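Rhamnosidase B (Bacillus sp., PDB 2OKX) hydrolyses terminal alpha-L-rhamnosyl linkages in rhamnose-containing glycosides and, as a glycoside hydrolase of family 78, probably does so with inversion at the anomeric carbon. Local coordinates at residues A[200-205]-A[525-530]; A[531-536]-A[556-561]. All coordinates share one frame; numbering follows the deposited sequence.

Contact 1 (A[200-205]-A[525-530])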
ATOM      1  N   GLU A 200     -11.600 -13.840  -3.683  1.00 19.47           N
ATOM      2  CA  GLU A 200     -12.322 -12.838  -4.440  1.00 20.67           C
ATOM      3  C   GLU A 200     -13.777 -13.118  -4.122  1.00 20.78           C
ATOM      4  O   GLU A 200     -14.380 -14.045  -4.661  1.00 19.08           O
ATOM      5  CB  GLU A 200     -12.047 -12.913  -5.948  1.00 19.92           C
ATOM      6  CG  GLU A 200     -12.741 -11.766  -6.700  1.00 23.11           C
ATOM      7  CD  GLU A 200     -12.029 -11.330  -7.980  1.00 24.85           C
ATOM      8  OE1 GLU A 200     -12.695 -10.725  -8.843  1.00 23.46           O
ATOM      9  OE2 GLU A 200     -10.808 -11.574  -8.116  1.00 24.38           O
ATOM     10  N   GLU A 201     -14.327 -12.341  -3.192  1.00 21.49           N
ATOM     11  CA  GLU A 201     -15.708 -12.541  -2.800  1.00 22.54           C
ATOM     12  C   GLU A 201     -16.528 -11.276  -2.923  1.00 21.52           C
ATOM     13  O   GLU A 201     -16.146 -10.200  -2.454  1.00 19.22           O
ATOM     14  CB  GLU A 201     -15.802 -13.124  -1.378  1.00 27.63           C
ATOM     15  CG  GLU A 201     -15.375 -12.227  -0.240  1.00 29.16           C
ATOM     16  CD  GLU A 201     -15.382 -12.951   1.111  1.00 30.90           C
ATOM     17  OE1 GLU A 201     -16.449 -13.427   1.551  1.00 32.24           O
ATOM     18  OE2 GLU A 201     -14.309 -13.045   1.741  1.00 30.46           O
ATOM     19  N   LYS A 202     -17.663 -11.428  -3.585  1.00 20.94           N
ATOM     20  CA  LYS A 202     -18.576 -10.329  -3.818  1.00 20.56           C
ATOM     21  C   LYS A 202     -19.272  -9.960  -2.523  1.00 19.47           C
ATOM     22  O   LYS A 202     -19.961 -10.782  -1.919  1.00 16.90           O
ATOM     23  CB  LYS A 202     -19.598 -10.741  -4.872  1.00 21.50           C
ATOM     24  CG  LYS A 202     -20.522  -9.642  -5.330  1.00 21.86           C
ATOM     25  CD  LYS A 202     -21.397 -10.170  -6.454  1.00 22.31           C
ATOM     26  CE  LYS A 202     -22.334  -9.106  -6.994  1.00 21.38           C
ATOM     27  NZ  LYS A 202     -23.112  -9.656  -8.143  1.00 22.96           N
ATOM     28  N   LEU A 203     -19.068  -8.723  -2.096  1.00 18.37           N
ATOM     29  CA  LEU A 203     -19.677  -8.221  -0.875  1.00 19.29           C
ATOM     30  C   LEU A 203     -20.467  -6.963  -1.198  1.00 19.25           C
ATOM     31  O   LEU A 203     -19.973  -6.069  -1.889  1.00 19.60           O
ATOM     32  CB  LEU A 203     -18.598  -7.906   0.166  1.00 17.99           C
ATOM     33  CG  LEU A 203     -17.746  -9.091   0.621  1.00 18.45           C
ATOM     34  CD1 LEU A 203     -16.651  -8.604   1.564  1.00 17.11           C
ATOM     35  CD2 LEU A 203     -18.639 -10.129   1.300  1.00 17.02           C
ATOM     36  N   TYR A 204     -21.705  -6.907  -0.719  1.00 17.95           N
ATOM     37  CA  TYR A 204     -22.545  -5.746  -0.949  1.00 18.19           C
ATOM     38  C   TYR A 204     -22.294  -4.704   0.135  1.00 18.58           C
ATOM     39  O   TYR A 204     -21.818  -5.036   1.219  1.00 17.61           O
ATOM     40  CB  TYR A 204     -24.024  -6.144  -0.962  1.00 19.34           C
ATOM     41  CG  TYR A 204     -24.425  -6.911  -2.199  1.00 20.00           C
ATOM     42  CD1 TYR A 204     -24.133  -8.270  -2.330  1.00 21.26           C
ATOM     43  CD2 TYR A 204     -25.043  -6.261  -3.268  1.00 21.19           C
ATOM     44  CE1 TYR A 204     -24.443  -8.960  -3.503  1.00 22.85           C
ATOM     45  CE2 TYR A 204     -25.355  -6.941  -4.442  1.00 20.83           C
ATOM     46  CZ  TYR A 204     -25.051  -8.283  -4.553  1.00 21.31           C
ATOM     47  OH  TYR A 204     -25.335  -8.944  -5.724  1.00 25.65           O
ATOM     48  N   PRO A 205     -22.589  -3.424  -0.157  1.00 17.50           N
ATOM     49  CA  PRO A 205     -22.400  -2.323   0.792  1.00 16.83           C
ATOM     50  C   PRO A 205     -23.360  -2.434   1.974  1.00 17.75           C
ATOM     51  O   PRO A 205     -24.331  -3.185   1.920  1.00 17.69           O
ATOM     52  CB  PRO A 205     -22.680  -1.080  -0.055  1.00 16.34           C
ATOM     53  CG  PRO A 205     -22.282  -1.511  -1.438  1.00 16.07           C
ATOM     54  CD  PRO A 205     -22.885  -2.901  -1.503  1.00 17.92           C
ATOM     55  N   TYR A 525     -21.031  -2.816  -5.735  1.00 19.20           N
ATOM     56  CA  TYR A 525     -20.432  -3.676  -4.721  1.00 18.36           C
ATOM     57  C   TYR A 525     -18.923  -3.713  -4.882  1.00 18.37           C
ATOM     58  O   TYR A 525     -18.359  -3.030  -5.737  1.00 18.29           O
ATOM     59  CB  TYR A 525     -20.962  -5.097  -4.899  1.00 19.15           C
ATOM     60  CG  TYR A 525     -20.704  -5.630  -6.296  1.00 20.84           C
ATOM     61  CD1 TYR A 525     -21.617  -5.414  -7.331  1.00 20.93           C
ATOM     62  CD2 TYR A 525     -19.507  -6.280  -6.602  1.00 19.91           C
ATOM     63  CE1 TYR A 525     -21.340  -5.829  -8.640  1.00 19.72           C
ATOM     64  CE2 TYR A 525     -19.220  -6.694  -7.899  1.00 20.38           C
ATOM     65  CZ  TYR A 525     -20.140  -6.465  -8.913  1.00 21.20           C
ATOM     66  OH  TYR A 525     -19.840  -6.863 -10.196  1.00 21.61           O
ATOM     67  N   ILE A 526     -18.274  -4.521  -4.054  1.00 17.74           N
ATOM     68  CA  ILE A 526     -16.834  -4.682  -4.152  1.00 17.32           C
ATOM     69  C   ILE A 526     -16.511  -6.162  -4.101  1.00 17.08           C
ATOM     70  O   ILE A 526     -17.157  -6.921  -3.377  1.00 16.84           O
ATOM     71  CB  ILE A 526     -16.069  -3.965  -3.002  1.00 17.25           C
ATOM     72  CG1 ILE A 526     -14.564  -4.018  -3.289  1.00 15.59           C
ATOM     73  CG2 ILE A 526     -16.369  -4.634  -1.643  1.00 15.66           C
ATOM     74  CD1 ILE A 526     -13.701  -3.203  -2.332  1.00 14.07           C
ATOM     75  N   ARG A 527     -15.552  -6.589  -4.913  1.00 17.16           N
ATOM     76  CA  ARG A 527     -15.134  -7.977  -4.875  1.00 18.64           C
ATOM     77  C   ARG A 527     -13.882  -7.909  -4.018  1.00 18.87           C
ATOM     78  O   ARG A 527     -12.797  -7.570  -4.498  1.00 19.58           O
ATOM     79  CB  ARG A 527     -14.829  -8.507  -6.285  1.00 19.07           C
ATOM     80  CG  ARG A 527     -16.068  -8.566  -7.187  1.00 20.55           C
ATOM     81  CD  ARG A 527     -15.766  -9.153  -8.567  1.00 19.34           C
ATOM     82  NE  ARG A 527     -15.423 -10.570  -8.490  1.00 19.97           N
ATOM     83  CZ  ARG A 527     -16.305 -11.554  -8.341  1.00 19.81           C
ATOM     84  NH1 ARG A 527     -17.605 -11.291  -8.261  1.00 19.25           N
ATOM     85  NH2 ARG A 527     -15.882 -12.806  -8.251  1.00 21.21           N
ATOM     86  N   GLN A 528     -14.048  -8.180  -2.728  1.00 19.94           N
ATOM     87  CA  GLN A 528     -12.924  -8.134  -1.800  1.00 17.66           C
ATOM     88  C   GLN A 528     -11.928  -9.219  -2.152  1.00 17.56           C
ATOM     89  O   GLN A 528     -12.313 -10.329  -2.521  1.00 17.68           O
ATOM     90  CB  GLN A 528     -13.407  -8.305  -0.354  1.00 17.52           C
ATOM     91  CG  GLN A 528     -12.280  -8.287   0.672  1.00 18.93           C
ATOM     92  CD  GLN A 528     -12.790  -8.058   2.079  1.00 20.62           C
ATOM     93  OE1 GLN A 528     -13.262  -6.971   2.410  1.00 19.91           O
ATOM     94  NE2 GLN A 528     -12.712  -9.085   2.911  1.00 21.25           N
ATOM     95  N   SER A 529     -10.645  -8.895  -2.036  1.00 17.53           N
ATOM     96  CA  SER A 529      -9.589  -9.841  -2.369  1.00 18.14           C
ATOM     97  C   SER A 529      -8.420  -9.768  -1.396  1.00 17.40           C
ATOM     98  O   SER A 529      -7.796  -8.721  -1.252  1.00 17.90           O
ATOM     99  CB  SER A 529      -9.079  -9.565  -3.789  1.00 19.10           C
ATOM    100  OG  SER A 529      -7.955 -10.376  -4.092  1.00 19.38           O
ATOM    101  N   THR A 530      -8.129 -10.883  -0.730  1.00 16.95           N
ATOM    102  CA  THR A 530      -7.016 -10.939   0.211  1.00 16.72           C
ATOM    103  C   THR A 530      -6.363 -12.309   0.142  1.00 16.07           C
ATOM    104  O   THR A 530      -6.831 -13.201  -0.563  1.00 16.38           O
ATOM    105  CB  THR A 530      -7.475 -10.744   1.676  1.00 17.79           C
ATOM    106  OG1 THR A 530      -8.164 -11.923   2.117  1.00 16.49           O
ATOM    107  CG2 THR A 530      -8.417  -9.548   1.800  1.00 16.85           C
TER
HETATM  108  O   HOH W   1      -8.849 -11.990  -6.210  1.00 46.56           O
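Lys202 lays its fully extended chain across one face of the Tyr525 ring, with CE almost over the centre, 3.7 Å from the ring centroid. The ammonium group travels on: NZ keeps a cation-pi contact at 4.5 Å from that centroid and ends in a salt bridge with Glu523, so the ring carries the methylenes and the charge is shared between ring face and carboxylate. CG of Tyr525 lies between its backbone N and carbonyl carbon (chi1 56°), which presents a ring face to the lysine chain. On the face that carries Lys202, Arg527, bent at chi3 (68°), turns NE to Glu200 OE1 at 2.8 Å. The oxygen lies in the guanidinium plane and uses its anti lone pair, although the two flat groups are turned 58° apart. Glu200 OE2 is engaged separately, by Arg61 and by a water that also reaches Ser529 OG. On the opposite face Leu203 CD1 rests on Gln528 CB at 3.8 Å, while the Gln528 amide oxygen is bound by Arg447. Along the backbones, hydrogen-bonded pairs Glu201–Gln528 and Leu203–Ile526 flank the non-hydrogen-bonded pair Lys202–Arg527. By this antiparallel pairing strand 201-203 joins strand 520-528 in the concanavalin-like beta domain of GH78 rhamnosidases.

Contact 2 (A[531-536]-A[556-561])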
ATOM      1  N   TYR A 531      -5.275 -12.470   0.884  1.00 17.65           N
ATOM      2  CA  TYR A 531      -4.601 -13.751   0.952  1.00 17.40           C
ATOM      3  C   TYR A 531      -5.669 -14.666   1.549  1.00 18.17           C
ATOM      4  O   TYR A 531      -6.505 -14.209   2.327  1.00 17.43           O
ATOM      5  CB  TYR A 531      -3.387 -13.652   1.882  1.00 17.73           C
ATOM      6  CG  TYR A 531      -2.546 -14.905   1.925  1.00 19.71           C
ATOM      7  CD1 TYR A 531      -2.813 -15.920   2.847  1.00 18.79           C
ATOM      8  CD2 TYR A 531      -1.501 -15.093   1.019  1.00 19.00           C
ATOM      9  CE1 TYR A 531      -2.058 -17.090   2.865  1.00 20.39           C
ATOM     10  CE2 TYR A 531      -0.744 -16.258   1.021  1.00 20.08           C
ATOM     11  CZ  TYR A 531      -1.025 -17.251   1.947  1.00 21.39           C
ATOM     12  OH  TYR A 531      -0.266 -18.399   1.957  1.00 22.01           O
ATOM     13  N   PRO A 532      -5.673 -15.958   1.182  1.00 16.36           N
ATOM     14  CA  PRO A 532      -6.681 -16.874   1.726  1.00 18.54           C
ATOM     15  C   PRO A 532      -6.531 -17.125   3.223  1.00 20.76           C
ATOM     16  O   PRO A 532      -5.715 -17.939   3.647  1.00 22.01           O
ATOM     17  CB  PRO A 532      -6.482 -18.141   0.894  1.00 18.25           C
ATOM     18  CG  PRO A 532      -5.010 -18.115   0.602  1.00 16.03           C
ATOM     19  CD  PRO A 532      -4.771 -16.661   0.251  1.00 16.38           C
ATOM     20  N   VAL A 533      -7.322 -16.413   4.021  1.00 20.56           N
ATOM     21  CA  VAL A 533      -7.282 -16.571   5.469  1.00 20.74           C
ATOM     22  C   VAL A 533      -8.656 -16.934   6.011  1.00 20.87           C
ATOM     23  O   VAL A 533      -9.677 -16.425   5.540  1.00 22.27           O
ATOM     24  CB  VAL A 533      -6.822 -15.270   6.179  1.00 20.92           C
ATOM     25  CG1 VAL A 533      -5.377 -14.965   5.838  1.00 21.01           C
ATOM     26  CG2 VAL A 533      -7.728 -14.108   5.772  1.00 20.61           C
ATOM     27  N   ALA A 534      -8.678 -17.828   6.991  1.00 19.25           N
ATOM     28  CA  ALA A 534      -9.917 -18.232   7.636  1.00 19.50           C
ATOM     29  C   ALA A 534      -9.778 -17.749   9.079  1.00 17.90           C
ATOM     30  O   ALA A 534      -8.667 -17.622   9.588  1.00 15.64           O
ATOM     31  CB  ALA A 534     -10.086 -19.749   7.587  1.00 20.01           C
ATOM     32  N   GLU A 535     -10.897 -17.467   9.733  1.00 17.19           N
ATOM     33  CA  GLU A 535     -10.852 -16.969  11.100  1.00 15.95           C
ATOM     34  C   GLU A 535     -10.585 -18.080  12.103  1.00 16.76           C
ATOM     35  O   GLU A 535     -11.376 -18.323  13.014  1.00 16.62           O
ATOM     36  CB  GLU A 535     -12.155 -16.218  11.402  1.00 17.03           C
ATOM     37  CG  GLU A 535     -12.281 -14.968  10.521  1.00 15.16           C
ATOM     38  CD  GLU A 535     -13.492 -14.092  10.825  1.00 17.93           C
ATOM     39  OE1 GLU A 535     -13.535 -12.969  10.292  1.00 20.14           O
ATOM     40  OE2 GLU A 535     -14.397 -14.511  11.573  1.00 16.87           O
ATOM     41  N   GLN A 536      -9.434 -18.733  11.934  1.00 16.56           N
ATOM     42  CA  GLN A 536      -9.035 -19.849  12.784  1.00 18.03           C
ATOM     43  C   GLN A 536      -8.550 -19.452  14.165  1.00 17.52           C
ATOM     44  O   GLN A 536      -8.489 -20.284  15.068  1.00 19.35           O
ATOM     45  CB  GLN A 536      -7.968 -20.686  12.073  1.00 15.92           C
ATOM     46  CG  GLN A 536      -8.476 -21.292  10.769  1.00 16.62           C
ATOM     47  CD  GLN A 536      -9.743 -22.111  10.965  1.00 19.42           C
ATOM     48  OE1 GLN A 536      -9.758 -23.088  11.728  1.00 21.86           O
ATOM     49  NE2 GLN A 536     -10.813 -21.718  10.284  1.00 12.70           N
ATOM     50  N   THR A 556      -7.765  -5.429  10.108  1.00 16.58           N
ATOM     51  CA  THR A 556      -6.661  -4.675   9.521  1.00 16.41           C
ATOM     52  C   THR A 556      -5.633  -5.632   8.911  1.00 17.93           C
ATOM     53  O   THR A 556      -5.133  -5.417   7.807  1.00 15.29           O
ATOM     54  CB  THR A 556      -5.940  -3.822  10.581  1.00 16.68           C
ATOM     55  OG1 THR A 556      -6.885  -2.964  11.228  1.00 15.44           O
ATOM     56  CG2 THR A 556      -4.844  -2.972   9.929  1.00 17.27           C
ATOM     57  N   THR A 557      -5.322  -6.689   9.651  1.00 15.50           N
ATOM     58  CA  THR A 557      -4.347  -7.679   9.207  1.00 15.95           C
ATOM     59  C   THR A 557      -4.818  -8.367   7.935  1.00 15.22           C
ATOM     60  O   THR A 557      -4.045  -8.555   7.003  1.00 16.94           O
ATOM     61  CB  THR A 557      -4.104  -8.715  10.317  1.00 16.05           C
ATOM     62  OG1 THR A 557      -3.682  -8.028  11.502  1.00 15.64           O
ATOM     63  CG2 THR A 557      -3.019  -9.719   9.900  1.00 14.03           C
ATOM     64  N   ARG A 558      -6.093  -8.734   7.901  1.00 15.42           N
ATOM     65  CA  ARG A 558      -6.682  -9.380   6.733  1.00 17.14           C
ATOM     66  C   ARG A 558      -6.500  -8.510   5.487  1.00 17.81           C
ATOM     67  O   ARG A 558      -6.023  -8.983   4.454  1.00 19.32           O
ATOM     68  CB  ARG A 558      -8.168  -9.637   6.998  0.53 18.26           C
ATOM     69  CG  ARG A 558      -8.944 -10.320   5.884  0.53 18.40           C
ATOM     70  CD  ARG A 558     -10.218 -10.925   6.468  0.53 18.23           C
ATOM     71  NE  ARG A 558     -10.881  -9.997   7.384  0.53 19.79           N
ATOM     72  CZ  ARG A 558     -11.649 -10.371   8.405  0.53 17.83           C
ATOM     73  NH1 ARG A 558     -11.851 -11.660   8.644  0.53 19.00           N
ATOM     74  NH2 ARG A 558     -12.205  -9.459   9.193  0.53 14.47           N
ATOM     75  N   LEU A 559      -6.873  -7.237   5.589  1.00 16.91           N
ATOM     76  CA  LEU A 559      -6.780  -6.327   4.451  1.00 17.20           C
ATOM     77  C   LEU A 559      -5.356  -5.986   4.027  1.00 18.12           C
ATOM     78  O   LEU A 559      -5.133  -5.507   2.911  1.00 18.34           O
ATOM     79  CB  LEU A 559      -7.548  -5.034   4.741  1.00 17.51           C
ATOM     80  CG  LEU A 559      -9.045  -5.148   5.033  1.00 15.93           C
ATOM     81  CD1 LEU A 559      -9.614  -3.741   5.124  1.00 15.49           C
ATOM     82  CD2 LEU A 559      -9.760  -5.943   3.936  1.00 16.09           C
ATOM     83  N   CYS A 560      -4.396  -6.220   4.913  1.00 16.26           N
ATOM     84  CA  CYS A 560      -3.003  -5.944   4.605  1.00 17.66           C
ATOM     85  C   CYS A 560      -2.264  -7.214   4.215  1.00 18.07           C
ATOM     86  O   CYS A 560      -1.038  -7.279   4.292  1.00 17.77           O
ATOM     87  CB  CYS A 560      -2.308  -5.281   5.793  1.00 16.66           C
ATOM     88  SG  CYS A 560      -2.867  -3.588   6.072  1.00 18.79           S
ATOM     89  N   MET A 561      -3.025  -8.227   3.811  1.00 18.45           N
ATOM     90  CA  MET A 561      -2.454  -9.489   3.365  1.00 18.56           C
ATOM     91  C   MET A 561      -2.941  -9.742   1.940  1.00 19.78           C
ATOM     92  O   MET A 561      -4.079 -10.165   1.728  1.00 19.29           O
ATOM     93  CB  MET A 561      -2.880 -10.642   4.286  1.00 19.49           C
ATOM     94  CG  MET A 561      -2.172 -10.652   5.638  1.00 18.61           C
ATOM     95  SD  MET A 561      -2.791 -11.900   6.803  1.00 20.39           S
ATOM     96  CE  MET A 561      -2.014 -13.395   6.171  1.00 18.34           C
TER
HETATM   97  O   HOH W   2     -11.507 -14.528   7.005  1.00 31.97           O
HETATM   98  O   HOH W   3     -14.583 -10.585  10.495  1.00 38.02           O
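Tyr531 N donates to Met561 O at 2.7 Å from well above the carbonyl plane, an unusual approach for a backbone bond and the one that closes this contact. Alongside it Tyr531 CB and Met561 CB lie 3.9 Å apart. Val533 comes next and divides its branches: CG1 meets Met561 CE at 3.7 Å, while CG2 faces the arginine methylenes, 4.0 Å from Arg558 CG. Arg558 is modelled in two conformers, and its polar contacts hold for the one described, in which a bend at chi3 (44°) carries the guanidinium to Glu535, the centre of an inverse gamma turn. There Arg558 NH1 forms a salt bridge with Glu535 OE1 at 2.7 Å, the oxygen lying near the guanidinium plane and offering its anti lone pair; the carboxylate is turned 32° from that plane. In this conformer one water donates to the same OE1 and accepts from NH2, which also donates to His555 ND1, whereas another donates to Val533 O and is held weakly by NH1. The loop between strands 520-528 and 538-541 thus runs past the C-terminal end of helix 544-559, with Met561 touching helices 577-590 and 595-603 and Tyr531 also packing on helix 595-603.

Contacts 1 and 2 follow one another along the chain and illustrate how the same interaction, a carboxylate–guanidinium pair, serves different backbones. In contact 1 it ties the residue just before strand 201-203 to strand 520-528, where four backbone hydrogen bonds already join the strands; in contact 2, where the pair is seen in one of two arginine conformers, a loop meets a helix end with a single backbone bond, and buried surface falls from 594 to 282 Å². Both mix buried and solvent-facing residues: Tyr525 and Gln528 are buried in the first, Tyr531 and Met561 in the second, while Glu201 and Glu535 are exposed. Their centres lie 14 Å apart, yet Thr530 CB packs against Met561 O at 3.4 Å, so the end of the strand pairing sits against the helix end.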